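Probable ABC transporter extracellular-binding protein YckB (Bacillus subtilis, PDB 2IEE) probably serves as the extracellular solute-binding component of an ABC transport system in the bacterial cell membrane. Local coordinates at residues T113-D119 against L194-H199; L121-L127 against H199-Y204; Y143-A147 against I177-Y181; A57-L61 against K222-E226. All blocks are in the same frame, centred on the assembly; numbering follows the deposited sequence.

Contact 1. Residues T113-D119 against L194-H199; sequences TAIVRKD and LNITIH
Asn-195, Lys-118 and Thr-197 bury the most surface where strand 108-116 and the start of strand 197-214 pair antiparallel in the mixed sheet of one lobe of this solute-binding fold. Val-116 and Thr-197 form a hydrogen-bonded pair: Val-116 N reaches Thr-197 O at 2.9 Å, and Thr-197 N returns the bond to Val-116 O. Ile-115 and Ile-198 are the neighbouring non-hydrogen-bonded pair, their CG1 atoms 4.2 Å apart on the face that helix 181-190 covers. A further bond from His-199 N to Ala-114 O, 2.7 Å and almost straight, continues the pairing, and a water joins Ala-114 N to His-199 O. On the other face, Thr-197 points its methyl CG2 at Lys-118 CA, 3.7 Å away. Lys-118 runs alongside the 194-199 segment, with CE 3.5 Å from Ile-196 O. Beyond the strand pairing Asn-195, the centre of an inverse gamma turn, takes over. Its CG stands anti to the backbone N (chi1 176°), which carries the amide to the turn at Lys-118 and Asp-119, while ND2 also has a weak bond to Ala-170 O. The amide and the Asp-119 carboxylate are steeply inclined, planes 76° apart, and ND2 donates weakly to Asp-119 OD1. In the amide plane, on a lone pair, Asn-195 OD1 accepts Asp-119 N at 2.9 Å.

Contact 2. Residues L121-L127 against H199-Y204; sequences LSGIKTL and HPDIKY
The imidazole of His-199 has Ile-202 CD1 over the centre of one face, 4.0 Å above the plane, and polar partners at its edge. There NE2 donates to Ile-124 O at 2.7 Å; the oxygen lies close to the ring plane, but the donor stands well above the plane of that carbonyl. The other ring nitrogen, ND1, accepts Asp-201 N at 2.9 Å, also near the ring plane, with a weak, longer bond from Ile-202 N. These bonds fix the rotation of the ring and are consistent with a neutral imidazole protonated on NE2. Lys-125 O lies obliquely to the ring, 3.4 Å from CE1. Ile-202 links the histidine to the apolar part of the contact: CD1 meets Ile-124 CG2 at 3.6 Å, the two side chains at about a right angle, and with CG1 anti to the carbonyl carbon (chi1 -67°) the CG2 branch is left to meet Leu-127 CD2 at 3.7 Å. Leu-127 then places CD1 against Tyr-204 CB at 4.2 Å; the hydroxyl of that tyrosine bonds to Thr-113 O. At the other end Leu-121 CD2 rests on Pro-200 CD. An alanine in place of His-199 would probably leave Ile-124 O and Asp-201 N without these mates and remove the ring beneath Ile-202 CD1. Neither segment is regular here apart from short ends: a buried histidine ties the loop after strand 108-116 to an irregular part of the long strand 197-214, within the alpha/beta lobe of a family 3 solute-binding protein.

Contact 3. Residues Y143-A147 against I177-Y181; sequences YMEVA and ILNDY
Helix 142-149 packs on strand 176-180 of the mixed sheet, the two short segments running at 139° with axes 7.8 Å apart, a helix-on-sheet layer of the alpha/beta lobe. Tyr-143 and Leu-178 carry most of it. The tyrosine ring lies against the strand backbone, with Asn-179 CA over one face as a CH-pi contact, 3.7 Å from the ring centroid and displaced toward the rim. With CG anti to its carbonyl carbon (chi1 -63°), the ring reaches along the strand toward Asp-180, and OH ends 3.4 Å from Asp-180 CB. Asn-179 brings OD1 to within 3.6 Å of Tyr-143 CE2, its amide steeply tilted to the ring, while that oxygen accepts Asp-180 N at 2.7 Å from above the amide plane. Leu-178 lays CD2 against the helix: it lies 3.3 Å from Tyr-143 O, 3.7 Å from Val-146 CG1 and 3.8 Å from Ala-147 CB. Were Tyr-143 a serine, Asn-179 CA would probably lose the ring over it and a gap would open beside Asp-180 CB. Asp-180 is the N-cap of helix 181-190, with OD2 bonded to Leu-183 N and OD1 to Ser-110 OG. No hydrogen bond crosses between 143-147 and 177-181, so their contact rests on apolar packing and the weak CH-pi contact, while backbone bonds tie Ile-177 and Asn-179 to strand 108-116.

Contact 4. Residues A57-L61 against K222-E226; sequences AAKRL and KKMNE
Leu-61 and the selenomethionine Met-224 meet at an oblique angle, methyl against methyl: Leu-61 CD1 lies 3.4 Å from Met-224 CE, tighter than usual for two carbons. They join the C-terminal end of helix 49-60 to helix 218-234 in the lobe that holds the parallel sheet. The leucine starts toward the other helix, with CG beside the backbone N (chi1 -61°) and its two methyls straddling a backbone oxygen, CD1 3.7 Å and CD2 3.8 Å from Lys-223 O. Met-224 leaves its helix to one side, and the bends at chi2 and chi3 bring SE and CE round to the other helix. Its SE rests 4.1 Å from the methyl CB of Ala-57, while CE reaches the backbone CA of Ala-58, whose CB points away, also at 4.1 Å. Lys-223 begins toward Leu-61 but carries its amine away. Around the patch, Ile-23 of strand 22-27 touches both Ala-58 and Met-224, and Trp-14 touches Leu-61 and Lys-223. Arg-60 makes a salt bridge to Glu-230 farther along helix 218-234. Between the two segments themselves there is no hydrogen bond or salt bridge, so the fit of apolar surfaces holds them, with charged groups kept to the margin.

How the contacts relate
Contacts 1, 2 and 3 cluster in one lobe, their centres 9 to 13 Å apart, around the mixed sheet in which strand 108-116 lies between strands 197-214 and 176-180. Contacts 1 and 2 share His-199 and alternate along the chain; contact 3 is nested inside the loops closed by both. Tyr-204 of contact 2 reaches the other two: its hydroxyl is hydrogen-bonded to Thr-113 O of contact 1 and lies against Leu-178 and Tyr-143 of contact 3. Contact 4 lies across the chain's centre, about 34 to 40 Å away between centres, and encloses the other three in sequence. The chain thus leaves one lobe and returns to it, as in two-lobed periplasmic-type binding proteins.

Contact 1. Residues T113-D119 against L194-H199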
loop_
_atom_site.group_PDB
_atom_site.type_symbol
_atom_site.label_atom_id
_atom_site.label_comp_id
_atom_site.label_asym_id
_atom_site.label_seq_id
_atom_site.Cartn_x
_atom_site.Cartn_y
_atom_site.Cartn_z
ATOM N N THR A 113 6.563 -7.418 6.910
ATOM C CA THR A 113 7.768 -7.586 7.704
ATOM C C THR A 113 7.400 -7.397 9.164
ATOM O O THR A 113 6.221 -7.309 9.505
ATOM C CB THR A 113 8.864 -6.565 7.310
ATOM O OG1 THR A 113 8.348 -5.232 7.413
ATOM C CG2 THR A 113 9.334 -6.813 5.883
ATOM N N ALA A 114 8.407 -7.351 10.025
ATOM C CA ALA A 114 8.179 -7.178 11.448
ATOM C C ALA A 114 9.156 -6.185 12.056
ATOM O O ALA A 114 10.346 -6.192 11.744
ATOM C CB ALA A 114 8.314 -8.521 12.162
ATOM N N ILE A 115 8.646 -5.319 12.917
ATOM C CA ILE A 115 9.494 -4.373 13.610
ATOM C C ILE A 115 9.664 -4.955 15.005
ATOM O O ILE A 115 8.687 -5.306 15.666
ATOM C CB ILE A 115 8.859 -2.978 13.692
ATOM C CG1 ILE A 115 9.183 -2.199 12.418
ATOM C CG2 ILE A 115 9.374 -2.234 14.925
ATOM C CD1 ILE A 115 8.512 -0.839 12.354
ATOM N N VAL A 116 10.915 -5.083 15.424
ATOM C CA VAL A 116 11.253 -5.635 16.729
ATOM C C VAL A 116 12.294 -4.708 17.350
ATOM O O VAL A 116 12.658 -3.704 16.740
ATOM C CB VAL A 116 11.849 -7.058 16.576
ATOM C CG1 VAL A 116 10.797 -8.006 15.999
ATOM C CG2 VAL A 116 13.066 -7.023 15.648
ATOM N N ARG A 117 12.762 -5.025 18.556
ATOM C CA ARG A 117 13.776 -4.197 19.197
ATOM C C ARG A 117 15.104 -4.294 18.450
ATOM O O ARG A 117 15.464 -5.353 17.946
ATOM C CB ARG A 117 13.980 -4.621 20.656
ATOM C CG ARG A 117 12.943 -4.049 21.611
ATOM C CD ARG A 117 13.172 -4.550 23.026
ATOM N NE ARG A 117 12.758 -5.940 23.191
ATOM C CZ ARG A 117 11.489 -6.347 23.150
ATOM N NH1 ARG A 117 10.513 -5.469 22.945
ATOM N NH2 ARG A 117 11.192 -7.629 23.334
ATOM N N LYS A 118 15.827 -3.179 18.380
ATOM C CA LYS A 118 17.116 -3.155 17.698
ATOM C C LYS A 118 18.194 -3.902 18.485
ATOM O O LYS A 118 19.052 -4.562 17.892
ATOM C CB LYS A 118 17.574 -1.709 17.462
ATOM C CG LYS A 118 18.907 -1.603 16.701
ATOM C CD LYS A 118 19.402 -0.165 16.597
ATOM C CE LYS A 118 18.441 0.702 15.794
ATOM N NZ LYS A 118 18.863 2.129 15.793
ATOM N N ASP A 119 18.147 -3.812 19.815
ATOM C CA ASP A 119 19.161 -4.471 20.638
ATOM C C ASP A 119 19.085 -5.995 20.738
ATOM O O ASP A 119 20.121 -6.650 20.756
ATOM C CB ASP A 119 19.197 -3.864 22.047
ATOM C CG ASP A 119 17.884 -3.997 22.788
ATOM O OD1 ASP A 119 16.915 -4.567 22.238
ATOM O OD2 ASP A 119 17.821 -3.524 23.939
ATOM N N LEU A 194 15.171 5.497 18.119
ATOM C CA LEU A 194 14.392 4.567 18.932
ATOM C C LEU A 194 14.952 3.153 18.840
ATOM O O LEU A 194 15.552 2.782 17.829
ATOM C CB LEU A 194 12.936 4.595 18.465
ATOM C CG LEU A 194 11.816 4.581 19.503
ATOM C CD1 LEU A 194 12.105 5.582 20.630
ATOM C CD2 LEU A 194 10.510 4.922 18.809
ATOM N N ASN A 195 14.765 2.364 19.893
ATOM C CA ASN A 195 15.264 0.995 19.893
ATOM C C ASN A 195 14.339 0.065 19.119
ATOM O O ASN A 195 13.707 -0.818 19.692
ATOM C CB ASN A 195 15.444 0.482 21.324
ATOM C CG ASN A 195 15.877 -0.977 21.368
ATOM O OD1 ASN A 195 16.666 -1.429 20.538
ATOM N ND2 ASN A 195 15.372 -1.713 22.346
ATOM N N ILE A 196 14.264 0.283 17.810
ATOM C CA ILE A 196 13.438 -0.527 16.927
ATOM C C ILE A 196 14.164 -0.714 15.601
ATOM O O ILE A 196 15.050 0.061 15.244
ATOM C CB ILE A 196 12.075 0.146 16.610
ATOM C CG1 ILE A 196 12.310 1.454 15.850
ATOM C CG2 ILE A 196 11.293 0.384 17.893
ATOM C CD1 ILE A 196 11.034 2.133 15.371
ATOM N N THR A 197 13.776 -1.745 14.871
ATOM C CA THR A 197 14.368 -2.018 13.574
ATOM C C THR A 197 13.470 -3.033 12.894
ATOM O O THR A 197 12.613 -3.638 13.537
ATOM C CB THR A 197 15.783 -2.617 13.711
ATOM O OG1 THR A 197 16.357 -2.800 12.409
ATOM C CG2 THR A 197 15.716 -3.966 14.422
ATOM N N ILE A 198 13.652 -3.202 11.593
ATOM C CA ILE A 198 12.877 -4.172 10.839
ATOM C C ILE A 198 13.673 -5.462 10.939
ATOM O O ILE A 198 14.876 -5.466 10.680
ATOM C CB ILE A 198 12.740 -3.746 9.363
ATOM C CG1 ILE A 198 11.916 -2.454 9.289
ATOM C CG2 ILE A 198 12.108 -4.866 8.552
ATOM C CD1 ILE A 198 11.663 -1.927 7.889
ATOM N N HIS A 199 13.025 -6.548 11.344
ATOM C CA HIS A 199 13.731 -7.822 11.471
ATOM C C HIS A 199 14.324 -8.201 10.115
ATOM O O HIS A 199 13.624 -8.218 9.110
ATOM C CB HIS A 199 12.786 -8.920 11.963
ATOM C CG HIS A 199 13.492 -10.162 12.406
ATOM N ND1 HIS A 199 14.140 -11.004 11.530
ATOM C CD2 HIS A 199 13.682 -10.686 13.641
ATOM C CE1 HIS A 199 14.700 -11.994 12.204
ATOM N NE2 HIS A 199 14.436 -11.826 13.486
HETATM O O HOH W 1 10.858 -8.535 9.169
#

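Contact 2. Residues L121-L127 against H199-Y204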
loop_
_atom_site.group_PDB
_atom_site.type_symbol
_atom_site.label_atom_id
_atom_site.label_comp_id
_atom_site.label_asym_id
_atom_site.label_seq_id
_atom_site.Cartn_x
_atom_site.Cartn_y
_atom_site.Cartn_z
ATOM N N LEU A 121 16.304 -7.840 18.981
ATOM C CA LEU A 121 15.344 -8.307 17.990
ATOM C C LEU A 121 14.150 -8.979 18.659
ATOM O O LEU A 121 13.490 -9.828 18.059
ATOM C CB LEU A 121 16.025 -9.285 17.025
ATOM C CG LEU A 121 17.249 -8.725 16.284
ATOM C CD1 LEU A 121 17.986 -9.850 15.568
ATOM C CD2 LEU A 121 16.808 -7.650 15.295
ATOM N N SER A 122 13.885 -8.590 19.905
ATOM C CA SER A 122 12.773 -9.131 20.683
ATOM C C SER A 122 12.807 -10.659 20.821
ATOM O O SER A 122 11.764 -11.298 20.980
ATOM C CB SER A 122 11.434 -8.696 20.064
ATOM O OG SER A 122 11.348 -7.278 19.970
ATOM N N GLY A 123 14.005 -11.234 20.759
ATOM C CA GLY A 123 14.157 -12.675 20.898
ATOM C C GLY A 123 13.506 -13.466 19.780
ATOM O O GLY A 123 13.191 -14.649 19.935
ATOM N N ILE A 124 13.308 -12.810 18.645
ATOM C CA ILE A 124 12.675 -13.439 17.496
ATOM C C ILE A 124 13.678 -13.748 16.384
ATOM O O ILE A 124 14.470 -12.882 16.001
ATOM C CB ILE A 124 11.559 -12.520 16.944
ATOM C CG1 ILE A 124 10.486 -12.323 18.022
ATOM C CG2 ILE A 124 10.973 -13.106 15.661
ATOM C CD1 ILE A 124 9.443 -11.254 17.707
ATOM N N LYS A 125 13.646 -14.982 15.878
ATOM C CA LYS A 125 14.535 -15.386 14.789
ATOM C C LYS A 125 13.743 -15.666 13.507
ATOM O O LYS A 125 14.164 -15.296 12.408
ATOM C CB LYS A 125 15.347 -16.630 15.175
ATOM C CG LYS A 125 16.491 -16.362 16.155
ATOM C CD LYS A 125 17.326 -17.621 16.381
ATOM C CE LYS A 125 18.434 -17.399 17.414
ATOM N NZ LYS A 125 19.462 -16.391 16.999
ATOM N N THR A 126 12.600 -16.329 13.654
ATOM C CA THR A 126 11.744 -16.652 12.512
ATOM C C THR A 126 10.297 -16.401 12.935
ATOM O O THR A 126 10.029 -16.117 14.106
ATOM C CB THR A 126 11.881 -18.146 12.075
ATOM O OG1 THR A 126 11.491 -19.003 13.154
ATOM C CG2 THR A 126 13.317 -18.473 11.672
ATOM N N LEU A 127 9.363 -16.513 11.996
ATOM C CA LEU A 127 7.956 -16.294 12.320
ATOM C C LEU A 127 7.504 -17.212 13.447
ATOM O O LEU A 127 6.689 -16.829 14.285
ATOM C CB LEU A 127 7.088 -16.518 11.083
ATOM C CG LEU A 127 7.005 -15.336 10.116
ATOM C CD1 LEU A 127 6.283 -15.764 8.851
ATOM C CD2 LEU A 127 6.279 -14.166 10.797
ATOM N N HIS A 199 13.025 -6.548 11.344
ATOM C CA HIS A 199 13.731 -7.822 11.471
ATOM C C HIS A 199 14.324 -8.201 10.115
ATOM O O HIS A 199 13.624 -8.218 9.110
ATOM C CB HIS A 199 12.786 -8.920 11.963
ATOM C CG HIS A 199 13.492 -10.162 12.406
ATOM N ND1 HIS A 199 14.140 -11.004 11.530
ATOM C CD2 HIS A 199 13.682 -10.686 13.641
ATOM C CE1 HIS A 199 14.700 -11.994 12.204
ATOM N NE2 HIS A 199 14.436 -11.826 13.486
ATOM N N PRO A 200 15.627 -8.517 10.079
ATOM C CA PRO A 200 16.326 -8.887 8.846
ATOM C C PRO A 200 15.945 -10.184 8.142
ATOM O O PRO A 200 16.217 -10.328 6.955
ATOM C CB PRO A 200 17.796 -8.883 9.272
ATOM C CG PRO A 200 17.724 -9.338 10.703
ATOM C CD PRO A 200 16.546 -8.538 11.232
ATOM N N ASP A 201 15.311 -11.126 8.832
ATOM C CA ASP A 201 14.984 -12.385 8.165
ATOM C C ASP A 201 13.518 -12.688 7.891
ATOM O O ASP A 201 13.201 -13.526 7.044
ATOM C CB ASP A 201 15.616 -13.547 8.936
ATOM C CG ASP A 201 17.117 -13.394 9.068
ATOM O OD1 ASP A 201 17.777 -13.167 8.034
ATOM O OD2 ASP A 201 17.636 -13.487 10.200
ATOM N N ILE A 202 12.620 -12.006 8.587
ATOM C CA ILE A 202 11.201 -12.247 8.399
ATOM C C ILE A 202 10.604 -11.453 7.240
ATOM O O ILE A 202 10.610 -10.224 7.241
ATOM C CB ILE A 202 10.432 -11.937 9.703
ATOM C CG1 ILE A 202 10.833 -12.954 10.781
ATOM C CG2 ILE A 202 8.933 -11.966 9.458
ATOM C CD1 ILE A 202 10.320 -12.622 12.178
ATOM N N LYS A 203 10.106 -12.182 6.246
ATOM C CA LYS A 203 9.460 -11.610 5.064
ATOM C C LYS A 203 8.315 -12.571 4.735
ATOM O O LYS A 203 8.526 -13.777 4.636
ATOM C CB LYS A 203 10.436 -11.542 3.881
ATOM C CG LYS A 203 11.687 -10.690 4.104
ATOM C CD LYS A 203 12.628 -10.800 2.899
ATOM C CE LYS A 203 13.833 -9.855 3.007
ATOM N NZ LYS A 203 14.673 -10.121 4.205
ATOM N N TYR A 204 7.105 -12.047 4.572
ATOM C CA TYR A 204 5.966 -12.904 4.291
ATOM C C TYR A 204 4.893 -12.235 3.440
ATOM O O TYR A 204 4.790 -11.008 3.379
ATOM C CB TYR A 204 5.321 -13.365 5.604
ATOM C CG TYR A 204 4.944 -12.203 6.494
ATOM C CD1 TYR A 204 5.902 -11.584 7.291
ATOM C CD2 TYR A 204 3.663 -11.656 6.462
ATOM C CE1 TYR A 204 5.605 -10.452 8.025
ATOM C CE2 TYR A 204 3.354 -10.511 7.195
ATOM C CZ TYR A 204 4.335 -9.913 7.970
ATOM O OH TYR A 204 4.080 -8.749 8.651
#

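Contact 3. Residues Y143-A147 against I177-Y181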
loop_
_atom_site.group_PDB
_atom_site.type_symbol
_atom_site.label_atom_id
_atom_site.label_comp_id
_atom_site.label_asym_id
_atom_site.label_seq_id
_atom_site.Cartn_x
_atom_site.Cartn_y
_atom_site.Cartn_z
ATOM N N TYR A 143 -2.274 -8.682 8.651
ATOM C CA TYR A 143 -1.039 -8.673 9.428
ATOM C C TYR A 143 -1.251 -9.243 10.834
ATOM O O TYR A 143 -0.420 -10.013 11.320
ATOM C CB TYR A 143 -0.483 -7.249 9.518
ATOM C CG TYR A 143 -0.090 -6.683 8.174
ATOM C CD1 TYR A 143 1.007 -7.184 7.484
ATOM C CD2 TYR A 143 -0.845 -5.682 7.571
ATOM C CE1 TYR A 143 1.342 -6.704 6.218
ATOM C CE2 TYR A 143 -0.520 -5.195 6.308
ATOM C CZ TYR A 143 0.575 -5.712 5.635
ATOM O OH TYR A 143 0.887 -5.256 4.373
HETATM N N MSE A 144 -2.356 -8.873 11.480
HETATM C CA MSE A 144 -2.656 -9.369 12.826
HETATM C C MSE A 144 -3.062 -10.841 12.740
HETATM O O MSE A 144 -2.869 -11.610 13.681
HETATM C CB MSE A 144 -3.787 -8.546 13.465
HETATM C CG MSE A 144 -4.058 -8.850 14.942
HETATM SE SE MSE A 144 -2.505 -8.642 16.102
HETATM C CE MSE A 144 -2.269 -10.499 16.572
ATOM N N GLU A 145 -3.620 -11.226 11.596
ATOM C CA GLU A 145 -4.036 -12.602 11.377
ATOM C C GLU A 145 -2.779 -13.472 11.309
ATOM O O GLU A 145 -2.746 -14.590 11.830
ATOM C CB GLU A 145 -4.821 -12.706 10.069
ATOM C CG GLU A 145 -5.779 -13.875 10.021
ATOM C CD GLU A 145 -6.748 -13.859 11.188
ATOM O OE1 GLU A 145 -7.341 -12.787 11.450
ATOM O OE2 GLU A 145 -6.923 -14.915 11.836
ATOM N N VAL A 146 -1.747 -12.949 10.656
ATOM C CA VAL A 146 -0.486 -13.663 10.540
ATOM C C VAL A 146 0.045 -13.922 11.948
ATOM O O VAL A 146 0.384 -15.050 12.299
ATOM C CB VAL A 146 0.537 -12.831 9.747
ATOM C CG1 VAL A 146 1.922 -13.471 9.821
ATOM C CG2 VAL A 146 0.083 -12.719 8.298
ATOM N N ALA A 147 0.096 -12.866 12.753
ATOM C CA ALA A 147 0.585 -12.964 14.124
ATOM C C ALA A 147 -0.167 -14.042 14.892
ATOM O O ALA A 147 0.439 -14.847 15.600
ATOM C CB ALA A 147 0.437 -11.619 14.831
ATOM N N ILE A 177 5.666 -5.737 15.847
ATOM C CA ILE A 177 4.623 -5.088 15.058
ATOM C C ILE A 177 4.737 -5.669 13.654
ATOM O O ILE A 177 5.806 -5.617 13.047
ATOM C CB ILE A 177 4.824 -3.567 14.912
ATOM C CG1 ILE A 177 4.898 -2.902 16.280
ATOM C CG2 ILE A 177 3.652 -2.961 14.116
ATOM C CD1 ILE A 177 3.661 -3.095 17.094
ATOM N N LEU A 178 3.640 -6.218 13.148
ATOM C CA LEU A 178 3.618 -6.787 11.802
ATOM C C LEU A 178 2.923 -5.798 10.866
ATOM O O LEU A 178 1.814 -5.350 11.150
ATOM C CB LEU A 178 2.858 -8.116 11.809
ATOM C CG LEU A 178 3.664 -9.415 11.677
ATOM C CD1 LEU A 178 4.905 -9.363 12.552
ATOM C CD2 LEU A 178 2.777 -10.601 12.041
ATOM N N ASN A 179 3.574 -5.443 9.762
ATOM C CA ASN A 179 2.976 -4.502 8.819
ATOM C C ASN A 179 3.723 -4.568 7.490
ATOM O O ASN A 179 4.674 -5.335 7.346
ATOM C CB ASN A 179 3.043 -3.076 9.389
ATOM C CG ASN A 179 1.992 -2.147 8.782
ATOM O OD1 ASN A 179 1.273 -2.518 7.852
ATOM N ND2 ASN A 179 1.904 -0.933 9.312
ATOM N N ASP A 180 3.278 -3.770 6.525
ATOM C CA ASP A 180 3.904 -3.704 5.204
ATOM C C ASP A 180 5.361 -3.226 5.340
ATOM O O ASP A 180 5.653 -2.335 6.132
ATOM C CB ASP A 180 3.123 -2.728 4.325
ATOM C CG ASP A 180 3.816 -2.438 3.016
ATOM O OD1 ASP A 180 3.738 -3.281 2.097
ATOM O OD2 ASP A 180 4.450 -1.368 2.910
ATOM N N TYR A 181 6.263 -3.813 4.562
ATOM C CA TYR A 181 7.674 -3.450 4.619
ATOM C C TYR A 181 7.927 -1.957 4.479
ATOM O O TYR A 181 8.539 -1.332 5.344
ATOM C CB TYR A 181 8.449 -4.173 3.527
ATOM C CG TYR A 181 9.869 -3.681 3.373
ATOM C CD1 TYR A 181 10.774 -3.749 4.432
ATOM C CD2 TYR A 181 10.317 -3.174 2.160
ATOM C CE1 TYR A 181 12.098 -3.327 4.278
ATOM C CE2 TYR A 181 11.632 -2.751 1.996
ATOM C CZ TYR A 181 12.515 -2.831 3.054
ATOM O OH TYR A 181 13.812 -2.419 2.875
#

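Contact 4. Residues A57-L61 against K222-E226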
loop_
_atom_site.group_PDB
_atom_site.type_symbol
_atom_site.label_atom_id
_atom_site.label_comp_id
_atom_site.label_asym_id
_atom_site.label_seq_id
_atom_site.Cartn_x
_atom_site.Cartn_y
_atom_site.Cartn_z
ATOM N N ALA A 57 -0.306 9.589 -15.053
ATOM C CA ALA A 57 -0.622 8.663 -16.132
ATOM C C ALA A 57 -1.760 9.255 -16.958
ATOM O O ALA A 57 -1.721 9.253 -18.187
ATOM C CB ALA A 57 -1.025 7.307 -15.562
ATOM N N ALA A 58 -2.773 9.771 -16.273
ATOM C CA ALA A 58 -3.910 10.374 -16.953
ATOM C C ALA A 58 -3.435 11.574 -17.763
ATOM O O ALA A 58 -3.883 11.793 -18.892
ATOM C CB ALA A 58 -4.962 10.803 -15.939
ATOM N N LYS A 59 -2.519 12.345 -17.188
ATOM C CA LYS A 59 -1.987 13.516 -17.870
ATOM C C LYS A 59 -1.294 13.085 -19.158
ATOM O O LYS A 59 -1.448 13.727 -20.193
ATOM C CB LYS A 59 -1.001 14.266 -16.967
ATOM C CG LYS A 59 -0.546 15.600 -17.548
ATOM C CD LYS A 59 0.524 16.269 -16.697
ATOM C CE LYS A 59 0.918 17.616 -17.292
ATOM N NZ LYS A 59 1.963 18.312 -16.487
ATOM N N ARG A 60 -0.541 11.988 -19.094
ATOM C CA ARG A 60 0.156 11.477 -20.269
ATOM C C ARG A 60 -0.860 11.196 -21.372
ATOM O O ARG A 60 -0.529 11.245 -22.556
ATOM C CB ARG A 60 0.906 10.173 -19.944
ATOM C CG ARG A 60 2.045 10.305 -18.938
ATOM C CD ARG A 60 3.155 11.223 -19.438
ATOM N NE ARG A 60 4.158 11.492 -18.406
ATOM C CZ ARG A 60 5.216 10.725 -18.159
ATOM N NH1 ARG A 60 5.429 9.629 -18.874
ATOM N NH2 ARG A 60 6.063 11.057 -17.193
ATOM N N LEU A 61 -2.095 10.902 -20.966
ATOM C CA LEU A 61 -3.172 10.592 -21.895
ATOM C C LEU A 61 -4.084 11.789 -22.169
ATOM O O LEU A 61 -5.227 11.619 -22.587
ATOM C CB LEU A 61 -3.999 9.426 -21.343
ATOM C CG LEU A 61 -3.217 8.120 -21.147
ATOM C CD1 LEU A 61 -4.027 7.136 -20.324
ATOM C CD2 LEU A 61 -2.867 7.534 -22.501
ATOM N N LYS A 222 -5.546 -0.856 -21.763
ATOM C CA LYS A 222 -4.376 -0.785 -22.636
ATOM C C LYS A 222 -3.755 0.614 -22.650
ATOM O O LYS A 222 -2.535 0.766 -22.647
ATOM C CB LYS A 222 -4.754 -1.206 -24.059
ATOM C CG LYS A 222 -3.554 -1.428 -24.974
ATOM C CD LYS A 222 -3.970 -1.843 -26.381
ATOM C CE LYS A 222 -2.748 -2.188 -27.231
ATOM N NZ LYS A 222 -1.754 -1.072 -27.257
ATOM N N LYS A 223 -4.599 1.639 -22.659
ATOM C CA LYS A 223 -4.117 3.016 -22.667
ATOM C C LYS A 223 -3.389 3.359 -21.369
ATOM O O LYS A 223 -2.322 3.980 -21.391
ATOM C CB LYS A 223 -5.289 3.974 -22.900
ATOM C CG LYS A 223 -5.754 4.016 -24.351
ATOM C CD LYS A 223 -4.704 4.710 -25.206
ATOM C CE LYS A 223 -5.111 4.787 -26.658
ATOM N NZ LYS A 223 -4.125 5.581 -27.450
HETATM N N MSE A 224 -3.966 2.959 -20.241
HETATM C CA MSE A 224 -3.350 3.211 -18.940
HETATM C C MSE A 224 -1.980 2.544 -18.875
HETATM O O MSE A 224 -1.003 3.159 -18.443
HETATM C CB MSE A 224 -4.228 2.668 -17.811
HETATM C CG MSE A 224 -5.251 3.648 -17.266
HETATM SE SE MSE A 224 -4.414 5.184 -16.409
HETATM C CE MSE A 224 -5.396 6.565 -17.309
ATOM N N ASN A 225 -1.911 1.285 -19.306
ATOM C CA ASN A 225 -0.649 0.550 -19.287
ATOM C C ASN A 225 0.386 1.218 -20.188
ATOM O O ASN A 225 1.581 1.215 -19.887
ATOM C CB ASN A 225 -0.860 -0.901 -19.728
ATOM C CG ASN A 225 -1.565 -1.739 -18.668
ATOM O OD1 ASN A 225 -1.887 -1.250 -17.582
ATOM N ND2 ASN A 225 -1.800 -3.008 -18.979
ATOM N N GLU A 226 -0.085 1.792 -21.290
ATOM C CA GLU A 226 0.797 2.476 -22.226
ATOM C C GLU A 226 1.474 3.657 -21.532
ATOM O O GLU A 226 2.684 3.849 -21.652
ATOM C CB GLU A 226 0.001 2.946 -23.453
ATOM C CG GLU A 226 -0.121 1.887 -24.552
ATOM C CD GLU A 226 -1.053 2.288 -25.694
ATOM O OE1 GLU A 226 -0.944 3.430 -26.194
ATOM O OE2 GLU A 226 -1.889 1.451 -26.098
#